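Local atomic coordinates of putative amidohydrolase (Unidentified, PDB entry 3MKV), a protein that probably acts as a zinc-dependent prolidase of the amidohydrolase superfamily, hydrolysing dipeptides that end in proline. Residues Val69-Glu72 / Arg77-Thr80; Ile71-Pro76 / Asp281-Glu286; Gly101-Arg106 / Pro402-Asp407; Arg128-Gly133 / Leu363-Lys368. One frame throughout, in Å; residues are numbered along the deposited sequence.

Interaction 1. Residues Val69-Glu72 / Arg77-Thr80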
loop_
_atom_site.group_PDB
_atom_site.type_symbol
_atom_site.label_atom_id
_atom_site.label_comp_id
_atom_site.label_asym_id
_atom_site.label_seq_id
_atom_site.Cartn_x
_atom_site.Cartn_y
_atom_site.Cartn_z
ATOM N N VAL A 69 -3.010 -27.304 18.903
ATOM C CA VAL A 69 -2.714 -25.979 19.442
ATOM C C VAL A 69 -3.919 -25.306 20.057
ATOM O O VAL A 69 -3.856 -24.132 20.401
ATOM C CB VAL A 69 -2.049 -25.021 18.413
ATOM C CG1 VAL A 69 -0.964 -25.758 17.641
ATOM C CG2 VAL A 69 -3.085 -24.398 17.484
ATOM N N ALA A 70 -5.014 -26.050 20.196
ATOM C CA ALA A 70 -6.177 -25.547 20.925
ATOM C C ALA A 70 -5.895 -25.680 22.406
ATOM O O ALA A 70 -6.474 -26.527 23.085
ATOM C CB ALA A 70 -7.413 -26.315 20.554
ATOM N N ILE A 71 -4.992 -24.833 22.895
ATOM C CA ILE A 71 -4.472 -24.932 24.256
ATOM C C ILE A 71 -5.417 -24.329 25.289
ATOM O O ILE A 71 -5.192 -24.468 26.495
ATOM C CB ILE A 71 -3.081 -24.265 24.395
ATOM C CG1 ILE A 71 -3.158 -22.769 24.071
ATOM C CG2 ILE A 71 -2.052 -24.946 23.504
ATOM C CD1 ILE A 71 -1.887 -22.006 24.454
ATOM N N GLU A 72 -6.464 -23.651 24.819
ATOM C CA GLU A 72 -7.559 -23.251 25.700
ATOM C C GLU A 72 -8.904 -23.168 24.988
ATOM O O GLU A 72 -8.968 -23.269 23.763
ATOM C CB GLU A 72 -7.257 -21.956 26.473
ATOM C CG GLU A 72 -6.077 -21.133 25.981
ATOM C CD GLU A 72 -5.958 -19.802 26.724
ATOM O OE1 GLU A 72 -4.838 -19.441 27.165
ATOM O OE2 GLU A 72 -6.999 -19.121 26.877
ATOM N N ARG A 77 -8.647 -15.879 21.387
ATOM C CA ARG A 77 -7.581 -15.420 22.263
ATOM C C ARG A 77 -6.279 -16.187 22.027
ATOM O O ARG A 77 -5.192 -15.618 22.130
ATOM C CB ARG A 77 -7.972 -15.486 23.741
ATOM C CG ARG A 77 -6.809 -15.074 24.636
ATOM C CD ARG A 77 -7.150 -15.083 26.117
ATOM N NE ARG A 77 -6.000 -14.644 26.908
ATOM C CZ ARG A 77 -5.160 -15.462 27.538
ATOM N NH1 ARG A 77 -5.337 -16.779 27.497
ATOM N NH2 ARG A 77 -4.144 -14.962 28.224
ATOM N N VAL A 78 -6.387 -17.472 21.702
ATOM C CA VAL A 78 -5.192 -18.292 21.464
ATOM C C VAL A 78 -4.338 -17.785 20.283
ATOM O O VAL A 78 -3.119 -17.945 20.287
ATOM C CB VAL A 78 -5.535 -19.797 21.317
ATOM C CG1 VAL A 78 -4.280 -20.612 21.101
ATOM C CG2 VAL A 78 -6.286 -20.311 22.562
ATOM N N ALA A 79 -4.963 -17.148 19.295
ATOM C CA ALA A 79 -4.224 -16.685 18.122
ATOM C C ALA A 79 -3.413 -15.419 18.397
ATOM O O ALA A 79 -2.523 -15.066 17.625
ATOM C CB ALA A 79 -5.157 -16.474 16.933
ATOM N N THR A 80 -3.727 -14.739 19.494
ATOM C CA THR A 80 -3.011 -13.524 19.878
ATOM C C THR A 80 -1.863 -13.817 20.844
ATOM O O THR A 80 -0.965 -13.002 21.015
ATOM C CB THR A 80 -3.959 -12.512 20.539
ATOM O OG1 THR A 80 -4.201 -12.915 21.889
ATOM C CG2 THR A 80 -5.279 -12.448 19.775
HETATM O O HOH W 1 -3.253 -17.249 29.229
#
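Glu-72 OE1 is held by two arginines and, weakly, by a water. Across the contact Arg-77 NH1 makes a salt bridge to Glu-72 OE1 at 2.7 Å, and Arg-89 of helix 83-99 makes a second one to the same oxygen. The setting is the loop after the first strand of the amidohydrolase TIM barrel, the strand whose end carries the zinc ligands His-65 and His-67. The loop passes through an inverse gamma turn centred on Ala-70 and then folds back into the short helix 75-78. The carboxylate lies at the edge of the guanidinium, near its plane, with the two planes 38° apart. Water 1 accepts a hydrogen bond from Arg-77 NH2 at 2.7 Å. Two cationic partners would probably keep the carboxylate ionised. The Arg-77 chain is stretched from CG to NE, with CG anti to the backbone N (chi1 177°), and this carries the guanidinium out to the acid. Beside the ion pair, Val-78 fills the bend with both branches. Its CG2 meets the Glu-72 chain, 3.5 Å from Glu-72 CG. Its CG1 packs on Ile-71 CG1 at 3.8 Å and also lies 3.6 Å from Val-69 O.

Interaction 2. Residues Ile71-Pro76 / Asp281-Glu286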
loop_
_atom_site.group_PDB
_atom_site.type_symbol
_atom_site.label_atom_id
_atom_site.label_comp_id
_atom_site.label_asym_id
_atom_site.label_seq_id
_atom_site.Cartn_x
_atom_site.Cartn_y
_atom_site.Cartn_z
ATOM N N ILE A 71 -4.992 -24.833 22.895
ATOM C CA ILE A 71 -4.472 -24.932 24.256
ATOM C C ILE A 71 -5.417 -24.329 25.289
ATOM O O ILE A 71 -5.192 -24.468 26.495
ATOM C CB ILE A 71 -3.081 -24.265 24.395
ATOM C CG1 ILE A 71 -3.158 -22.769 24.071
ATOM C CG2 ILE A 71 -2.052 -24.946 23.504
ATOM C CD1 ILE A 71 -1.887 -22.006 24.454
ATOM N N GLU A 72 -6.464 -23.651 24.819
ATOM C CA GLU A 72 -7.559 -23.251 25.700
ATOM C C GLU A 72 -8.904 -23.168 24.988
ATOM O O GLU A 72 -8.968 -23.269 23.763
ATOM C CB GLU A 72 -7.257 -21.956 26.473
ATOM C CG GLU A 72 -6.077 -21.133 25.981
ATOM C CD GLU A 72 -5.958 -19.802 26.724
ATOM O OE1 GLU A 72 -4.838 -19.441 27.165
ATOM O OE2 GLU A 72 -6.999 -19.121 26.877
ATOM N N PHE A 73 -9.971 -22.996 25.769
ATOM C CA PHE A 73 -11.339 -22.899 25.243
ATOM C C PHE A 73 -11.610 -21.646 24.387
ATOM O O PHE A 73 -12.487 -21.660 23.526
ATOM C CB PHE A 73 -12.363 -22.966 26.386
ATOM C CG PHE A 73 -12.591 -24.359 26.930
ATOM C CD1 PHE A 73 -11.906 -24.807 28.054
ATOM C CD2 PHE A 73 -13.499 -25.222 26.319
ATOM C CE1 PHE A 73 -12.118 -26.089 28.553
ATOM C CE2 PHE A 73 -13.715 -26.507 26.817
ATOM C CZ PHE A 73 -13.025 -26.933 27.934
ATOM N N ASN A 74 -10.874 -20.567 24.631
ATOM C CA ASN A 74 -11.058 -19.334 23.870
ATOM C C ASN A 74 -10.068 -19.234 22.697
ATOM O O ASN A 74 -8.927 -18.777 22.847
ATOM C CB ASN A 74 -10.953 -18.115 24.795
ATOM C CG ASN A 74 -11.211 -16.799 24.073
ATOM O OD1 ASN A 74 -11.422 -16.766 22.858
ATOM N ND2 ASN A 74 -11.183 -15.701 24.824
ATOM N N LEU A 75 -10.527 -19.652 21.524
ATOM C CA LEU A 75 -9.666 -19.804 20.365
ATOM C C LEU A 75 -9.210 -18.466 19.785
ATOM O O LEU A 75 -8.044 -18.305 19.429
ATOM C CB LEU A 75 -10.370 -20.658 19.312
ATOM C CG LEU A 75 -10.729 -22.055 19.842
ATOM C CD1 LEU A 75 -11.414 -22.898 18.777
ATOM C CD2 LEU A 75 -9.486 -22.758 20.359
ATOM N N PRO A 76 -10.126 -17.489 19.703
ATOM C CA PRO A 76 -9.693 -16.189 19.222
ATOM C C PRO A 76 -8.550 -15.681 20.080
ATOM O O PRO A 76 -7.589 -15.108 19.561
ATOM C CB PRO A 76 -10.931 -15.309 19.415
ATOM C CG PRO A 76 -12.079 -16.264 19.361
ATOM C CD PRO A 76 -11.560 -17.509 20.042
ATOM N N ASP A 281 -20.152 -32.913 25.235
ATOM C CA ASP A 281 -20.338 -33.214 26.650
ATOM C C ASP A 281 -19.447 -32.363 27.562
ATOM O O ASP A 281 -19.816 -32.064 28.701
ATOM C CB ASP A 281 -20.085 -34.701 26.916
ATOM C CG ASP A 281 -21.177 -35.590 26.342
ATOM O OD1 ASP A 281 -21.185 -36.802 26.659
ATOM O OD2 ASP A 281 -22.028 -35.075 25.577
ATOM N N ALA A 282 -18.274 -31.984 27.061
ATOM C CA ALA A 282 -17.313 -31.210 27.841
ATOM C C ALA A 282 -17.591 -29.713 27.788
ATOM O O ALA A 282 -17.428 -29.012 28.786
ATOM C CB ALA A 282 -15.895 -31.495 27.373
ATOM N N LEU A 283 -17.989 -29.217 26.623
ATOM C CA LEU A 283 -18.315 -27.806 26.490
ATOM C C LEU A 283 -19.440 -27.437 27.452
ATOM O O LEU A 283 -19.436 -26.358 28.053
ATOM C CB LEU A 283 -18.708 -27.473 25.049
ATOM C CG LEU A 283 -17.575 -27.468 24.017
ATOM C CD1 LEU A 283 -18.117 -27.356 22.603
ATOM C CD2 LEU A 283 -16.580 -26.347 24.314
ATOM N N ALA A 284 -20.397 -28.346 27.603
ATOM C CA ALA A 284 -21.516 -28.137 28.515
ATOM C C ALA A 284 -21.082 -28.211 29.981
ATOM O O ALA A 284 -21.492 -27.387 30.792
ATOM C CB ALA A 284 -22.625 -29.143 28.231
ATOM N N SER A 285 -20.238 -29.189 30.308
ATOM C CA SER A 285 -19.846 -29.469 31.696
ATOM C C SER A 285 -18.899 -28.445 32.319
ATOM O O SER A 285 -19.089 -28.025 33.459
ATOM C CB SER A 285 -19.199 -30.857 31.800
ATOM O OG SER A 285 -19.986 -31.847 31.161
ATOM N N GLU A 286 -17.866 -28.060 31.581
ATOM C CA GLU A 286 -16.784 -27.278 32.160
ATOM C C GLU A 286 -16.321 -26.160 31.240
ATOM O O GLU A 286 -15.307 -25.515 31.505
ATOM C CB GLU A 286 -15.603 -28.193 32.499
ATOM C CG GLU A 286 -14.871 -28.742 31.274
ATOM C CD GLU A 286 -13.922 -29.883 31.614
ATOM O OE1 GLU A 286 -14.348 -30.817 32.328
ATOM O OE2 GLU A 286 -12.754 -29.850 31.164
#
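The rim of the Phe-73 ring meets one methyl of Leu-283. Leu-283 CD2 lies at the ring edge, in its plane, 3.8 Å from Phe-73 CE2. This joins two elements of the amidohydrolase TIM barrel: the loop after its first strand, and helix 277-286, which follows strand 272-274. A second, looser touch comes from the aliphatic part of Glu-286, whose CG is 4.2 Å from Phe-73 CZ. No hydrogen bond crosses the contact; the Phe-73 ring reaches out from the loop, and Leu-283 and Glu-286 come to it from the helix. A chi1 of -77° turns the Phe-73 ring away from its own carbonyl carbon and leads it to the helix, while the backbones stay far apart, Phe-73 CA and Leu-283 CA being 8.6 Å from each other. In the next shell, Tyr-290 and Glu-330 also pack on Phe-73. Leu-292 and Ile-300 pack on Leu-283. The side chain of Leu-283 is about 9 Å from a zinc ion, so the contact lies close to the metal centre. Just after Phe-73 the loop becomes helix 75-78, and Asn-74 is its N-cap: Asn-74 OD1 accepts a hydrogen bond from the backbone N of Arg-77.

Interaction 3. Residues Gly101-Arg106 / Pro402-Asp407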
loop_
_atom_site.group_PDB
_atom_site.type_symbol
_atom_site.label_atom_id
_atom_site.label_comp_id
_atom_site.label_asym_id
_atom_site.label_seq_id
_atom_site.Cartn_x
_atom_site.Cartn_y
_atom_site.Cartn_z
ATOM N N GLY A 101 -2.581 -43.969 24.051
ATOM C CA GLY A 101 -2.562 -44.990 23.004
ATOM C C GLY A 101 -2.698 -44.479 21.578
ATOM O O GLY A 101 -2.642 -45.253 20.629
ATOM N N PHE A 102 -2.875 -43.175 21.412
ATOM C CA PHE A 102 -3.061 -42.631 20.077
ATOM C C PHE A 102 -1.726 -42.445 19.361
ATOM O O PHE A 102 -0.966 -41.525 19.656
ATOM C CB PHE A 102 -3.883 -41.344 20.128
ATOM C CG PHE A 102 -5.292 -41.561 20.595
ATOM C CD1 PHE A 102 -6.286 -41.918 19.698
ATOM C CD2 PHE A 102 -5.620 -41.443 21.941
ATOM C CE1 PHE A 102 -7.588 -42.131 20.125
ATOM C CE2 PHE A 102 -6.923 -41.659 22.377
ATOM C CZ PHE A 102 -7.910 -42.005 21.462
ATOM N N THR A 103 -1.449 -43.348 18.422
ATOM C CA THR A 103 -0.163 -43.374 17.753
ATOM C C THR A 103 -0.194 -42.550 16.477
ATOM O O THR A 103 0.850 -42.181 15.938
ATOM C CB THR A 103 0.336 -44.820 17.491
ATOM O OG1 THR A 103 -0.714 -45.608 16.923
ATOM C CG2 THR A 103 0.773 -45.469 18.786
ATOM N N THR A 104 -1.400 -42.262 15.999
ATOM C CA THR A 104 -1.565 -41.345 14.879
ATOM C C THR A 104 -2.751 -40.434 15.160
ATOM O O THR A 104 -3.748 -40.865 15.748
ATOM C CB THR A 104 -1.804 -42.073 13.536
ATOM O OG1 THR A 104 -0.665 -42.870 13.200
ATOM C CG2 THR A 104 -2.036 -41.061 12.418
ATOM N N VAL A 105 -2.633 -39.171 14.759
ATOM C CA VAL A 105 -3.781 -38.273 14.771
ATOM C C VAL A 105 -3.881 -37.434 13.499
ATOM O O VAL A 105 -2.873 -37.121 12.854
ATOM C CB VAL A 105 -3.772 -37.350 15.990
ATOM C CG1 VAL A 105 -4.000 -38.162 17.277
ATOM C CG2 VAL A 105 -2.458 -36.538 16.039
ATOM N N ARG A 106 -5.110 -37.083 13.134
ATOM C CA ARG A 106 -5.324 -36.121 12.065
ATOM C C ARG A 106 -5.705 -34.813 12.715
ATOM O O ARG A 106 -6.724 -34.720 13.410
ATOM C CB ARG A 106 -6.421 -36.577 11.103
ATOM C CG ARG A 106 -6.495 -35.757 9.822
ATOM C CD ARG A 106 -7.606 -36.251 8.928
ATOM N NE ARG A 106 -8.914 -36.086 9.560
ATOM C CZ ARG A 106 -10.065 -36.180 8.909
ATOM N NH1 ARG A 106 -10.059 -36.421 7.608
ATOM N NH2 ARG A 106 -11.215 -36.025 9.553
ATOM N N PRO A 402 -0.108 -50.489 29.638
ATOM C CA PRO A 402 1.284 -50.651 30.060
ATOM C C PRO A 402 2.327 -50.407 28.972
ATOM O O PRO A 402 3.439 -49.985 29.285
ATOM C CB PRO A 402 1.348 -52.118 30.508
ATOM C CG PRO A 402 0.117 -52.763 29.925
ATOM C CD PRO A 402 -0.909 -51.689 29.925
ATOM N N LEU A 403 1.998 -50.686 27.715
ATOM C CA LEU A 403 2.985 -50.523 26.639
ATOM C C LEU A 403 2.454 -49.767 25.419
ATOM O O LEU A 403 1.356 -50.048 24.934
ATOM C CB LEU A 403 3.567 -51.880 26.220
ATOM C CG LEU A 403 4.729 -51.823 25.222
ATOM C CD1 LEU A 403 5.723 -52.955 25.475
ATOM C CD2 LEU A 403 4.247 -51.820 23.761
ATOM N N VAL A 404 3.244 -48.804 24.944
ATOM C CA VAL A 404 2.894 -48.011 23.769
ATOM C C VAL A 404 4.076 -47.911 22.806
ATOM O O VAL A 404 5.105 -47.340 23.137
ATOM C CB VAL A 404 2.432 -46.586 24.144
ATOM C CG1 VAL A 404 2.126 -45.778 22.872
ATOM C CG2 VAL A 404 1.211 -46.633 25.067
ATOM N N MET A 405 3.909 -48.470 21.611
ATOM C CA MET A 405 4.974 -48.538 20.623
ATOM C C MET A 405 4.574 -47.747 19.382
ATOM O O MET A 405 3.523 -48.002 18.802
ATOM C CB MET A 405 5.255 -50.008 20.246
ATOM C CG MET A 405 6.391 -50.220 19.248
ATOM S SD MET A 405 6.875 -51.950 18.965
ATOM C CE MET A 405 6.047 -52.345 17.458
ATOM N N LYS A 406 5.410 -46.799 18.969
ATOM C CA LYS A 406 5.202 -46.039 17.752
ATOM C C LYS A 406 6.436 -46.144 16.890
ATOM O O LYS A 406 7.509 -45.871 17.379
ATOM C CB LYS A 406 4.874 -44.576 18.058
ATOM C CG LYS A 406 5.117 -43.607 16.906
ATOM C CD LYS A 406 5.155 -42.171 17.410
ATOM C CE LYS A 406 5.829 -41.235 16.425
ATOM N NZ LYS A 406 5.924 -39.850 16.956
ATOM N N ASP A 407 6.286 -46.511 15.622
ATOM C CA ASP A 407 7.420 -46.653 14.713
ATOM C C ASP A 407 8.474 -47.617 15.260
ATOM O O ASP A 407 9.676 -47.379 15.098
ATOM C CB ASP A 407 8.081 -45.293 14.438
ATOM C CG ASP A 407 7.276 -44.428 13.481
ATOM O OD1 ASP A 407 7.137 -43.215 13.754
ATOM O OD2 ASP A 407 6.780 -44.959 12.462
#
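Val-404, Met-405 and Lys-406 all meet one methyl group, CG2 of Thr-103. The two strands belong to the same mixed sheet but are not neighbours in it: strands 56-63 and 380-383 come between them in the pairing. Their axes pass 7.9 Å apart, with the N-to-C directions at 38°. Strand 403-406 pairs antiparallel with both 380-383 and 409-413, so the contact sets barrel strand 102-107 against this C-terminal antiparallel part of the sheet.

Val-404 comes first, with its CB directed at the barrel strand. Its CG1 lies 4.3 Å from Thr-103 CG2. Leu-98 of helix 83-99 packs on both Val-404 and Thr-103 and so completes this apolar patch. Met-405 points its side chain the other way, to Ala-378 and Val-380, and offers its backbone instead. Met-405 O is 3.7 Å from Thr-103 CG2, the closest approach in the contact. At Lys-406 the first side-chain carbon faces Thr-103, with CB 4.3 Å from Thr-103 CG2. The rest of the lysine leads away; in the conformer given, NZ forms a hydrogen bond with Gly-126 O. Asp-407 has positive phi and lies where the chain turns into strand 409-413. Its backbone N is bonded to Asp-379 OD1.

The threonine torsion decides which group faces the partner. CG2 is anti to the carbonyl carbon, while OG1 takes the site between N and C (chi1 47°). The meeting is thus methyl against methyl, carbonyl and methylene. No hydrogen bond crosses it, so van der Waals fit holds it.

Interaction 4. Residues Arg128-Gly133 / Leu363-Lys368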
loop_
_atom_site.group_PDB
_atom_site.type_symbol
_atom_site.label_atom_id
_atom_site.label_comp_id
_atom_site.label_asym_id
_atom_site.label_seq_id
_atom_site.Cartn_x
_atom_site.Cartn_y
_atom_site.Cartn_z
ATOM N N ARG A 128 2.060 -39.614 15.492
ATOM C CA ARG A 128 2.349 -39.282 14.119
ATOM C C ARG A 128 1.265 -38.311 13.684
ATOM O O ARG A 128 0.090 -38.496 14.015
ATOM C CB ARG A 128 2.320 -40.546 13.263
ATOM C CG ARG A 128 2.334 -40.282 11.780
ATOM C CD ARG A 128 2.242 -41.577 11.004
ATOM N NE ARG A 128 3.283 -42.530 11.383
ATOM C CZ ARG A 128 3.137 -43.450 12.331
ATOM N NH1 ARG A 128 1.996 -43.533 12.999
ATOM N NH2 ARG A 128 4.132 -44.288 12.604
ATOM N N LEU A 129 1.653 -37.261 12.964
ATOM C CA LEU A 129 0.730 -36.152 12.686
ATOM C C LEU A 129 0.335 -36.058 11.227
ATOM O O LEU A 129 1.184 -35.958 10.350
ATOM C CB LEU A 129 1.337 -34.821 13.124
ATOM C CG LEU A 129 1.506 -34.497 14.612
ATOM C CD1 LEU A 129 1.937 -33.042 14.760
ATOM C CD2 LEU A 129 0.221 -34.734 15.385
ATOM N N PHE A 130 -0.962 -36.093 10.970
ATOM C CA PHE A 130 -1.485 -35.755 9.650
ATOM C C PHE A 130 -2.183 -34.406 9.766
ATOM O O PHE A 130 -3.305 -34.316 10.283
ATOM C CB PHE A 130 -2.465 -36.816 9.161
ATOM C CG PHE A 130 -1.802 -38.040 8.600
ATOM C CD1 PHE A 130 -1.251 -38.998 9.442
ATOM C CD2 PHE A 130 -1.740 -38.241 7.236
ATOM C CE1 PHE A 130 -0.652 -40.126 8.934
ATOM C CE2 PHE A 130 -1.131 -39.374 6.716
ATOM C CZ PHE A 130 -0.588 -40.320 7.566
ATOM N N VAL A 131 -1.512 -33.360 9.282
ATOM C CA VAL A 131 -1.927 -31.987 9.546
ATOM C C VAL A 131 -2.691 -31.323 8.392
ATOM O O VAL A 131 -2.461 -31.608 7.211
ATOM C CB VAL A 131 -0.709 -31.128 9.935
ATOM C CG1 VAL A 131 0.051 -31.785 11.106
ATOM C CG2 VAL A 131 0.206 -30.951 8.743
ATOM N N SER A 132 -3.595 -30.425 8.764
ATOM C CA SER A 132 -4.418 -29.686 7.822
ATOM C C SER A 132 -3.862 -28.293 7.528
ATOM O O SER A 132 -4.303 -27.640 6.587
ATOM C CB SER A 132 -5.826 -29.524 8.391
ATOM O OG SER A 132 -6.513 -30.760 8.432
ATOM N N GLY A 133 -2.903 -27.845 8.335
ATOM C CA GLY A 133 -2.516 -26.442 8.349
ATOM C C GLY A 133 -3.644 -25.626 8.970
ATOM O O GLY A 133 -4.246 -26.030 9.968
ATOM N N LEU A 363 -7.139 -42.092 5.977
ATOM C CA LEU A 363 -5.816 -41.498 5.824
ATOM C C LEU A 363 -5.083 -42.035 4.610
ATOM O O LEU A 363 -3.952 -41.627 4.335
ATOM C CB LEU A 363 -4.957 -41.774 7.068
ATOM C CG LEU A 363 -5.459 -41.294 8.430
ATOM C CD1 LEU A 363 -4.602 -41.860 9.545
ATOM C CD2 LEU A 363 -5.460 -39.782 8.502
ATOM N N GLY A 364 -5.719 -42.957 3.894
ATOM C CA GLY A 364 -5.098 -43.598 2.740
ATOM C C GLY A 364 -3.978 -44.517 3.187
ATOM O O GLY A 364 -2.974 -44.684 2.487
ATOM N N MET A 365 -4.153 -45.106 4.368
ATOM C CA MET A 365 -3.127 -45.942 4.977
ATOM C C MET A 365 -3.617 -47.363 5.263
ATOM O O MET A 365 -3.148 -48.006 6.206
ATOM C CB MET A 365 -2.569 -45.288 6.256
ATOM C CG MET A 365 -1.801 -43.978 6.029
ATOM S SD MET A 365 -0.156 -44.202 5.284
ATOM C CE MET A 365 -0.009 -42.704 4.337
ATOM N N GLN A 366 -4.544 -47.865 4.448
ATOM C CA GLN A 366 -5.007 -49.238 4.622
ATOM C C GLN A 366 -3.820 -50.191 4.528
ATOM O O GLN A 366 -3.056 -50.150 3.557
ATOM C CB GLN A 366 -6.091 -49.621 3.611
ATOM C CG GLN A 366 -5.907 -49.029 2.214
ATOM C CD GLN A 366 -6.632 -47.697 2.035
ATOM O OE1 GLN A 366 -6.024 -46.683 1.675
ATOM N NE2 GLN A 366 -7.939 -47.697 2.287
ATOM N N ASP A 367 -3.663 -51.025 5.558
ATOM C CA ASP A 367 -2.593 -52.023 5.613
ATOM C C ASP A 367 -1.271 -51.431 6.069
ATOM O O ASP A 367 -0.307 -52.163 6.306
ATOM C CB ASP A 367 -2.412 -52.706 4.257
ATOM C CG ASP A 367 -3.519 -53.677 3.955
ATOM O OD1 ASP A 367 -4.417 -53.326 3.159
ATOM O OD2 ASP A 367 -3.500 -54.784 4.530
ATOM N N LYS A 368 -1.236 -50.104 6.164
ATOM C CA LYS A 368 -0.065 -49.394 6.663
ATOM C C LYS A 368 -0.236 -48.965 8.125
ATOM O O LYS A 368 0.747 -48.819 8.848
ATOM C CB LYS A 368 0.232 -48.184 5.783
ATOM C CG LYS A 368 1.208 -48.450 4.651
ATOM C CD LYS A 368 1.184 -47.293 3.648
ATOM C CE LYS A 368 2.592 -46.866 3.220
ATOM N NZ LYS A 368 3.253 -45.963 4.223
#
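Phe-130 carries the whole contact from its strand, with Leu-363 over its ring and Met-365 at its rim. Strand 128-131 is the third of the parallel strands 56-63, 102-107 and 128-131 in the TIM barrel, and segment 363-368 is the loop that follows helix 348-362.

At the start of the strand, Arg-128 points its guanidinium to Asp-379 in a salt bridge through NH1. Leu-129 turns to Val-105 and Phe-115. Phe-130 then points at the loop. A chi1 of -80° sets its ring on the backbone N side and brings one face to Leu-363. Leu-363 CD2 sits over that face, 4.0 Å above the ring plane and offset toward the rim; its nearest ring atom is Phe-130 CG, at 4.1 Å. Met-365 comes to the far end of the ring. Its CE lies at the edge, near the ring plane, 4.1 Å from Phe-130 CZ. The methionine chain is bent at chi2 (-73°) and chi3, and its CG also approaches Phe-130 CZ. Gly-364, between the two partners, has positive phi and closes helix 348-362 in a Schellman motif. Farther on, Ser-132 OG bonds to Asp-107 O.

Phe-130 also has a cation-pi partner in Lys-116 of helix 113-120. The ring therefore serves two kinds of neighbour. Toward the loop it meets the Leu-363 methyl and the CE and CG carbons of Met-365. No hydrogen bond spans the segments, so dispersion and burial of apolar surface hold strand 128-131 against the loop after helix 348-362.

How the interactions relate
From the N terminus, interaction 1 closes first, a short loop with four residues between its segments, just past the zinc-binding strand. Interaction 2 starts from the same stretch, sharing Ile-71 and Glu-72, but reaches over 200 residues on to helix 277-286. Interaction 3 opens at strand 102-107 and closes at strand 403-406. Interaction 4 is nested inside it, running from strand 128-131 to the loop after helix 348-362. Interaction 2 crosses both, since 71-76 lies before either loop opens and 281-286 inside them. Interactions 3 and 4 touch through neighbouring barrel strands: Asp-407 OD2 forms a salt bridge with Arg-128 NH2 at 2.7 Å. Interactions 1 and 3 do not touch, their centres lying about 25 Å apart.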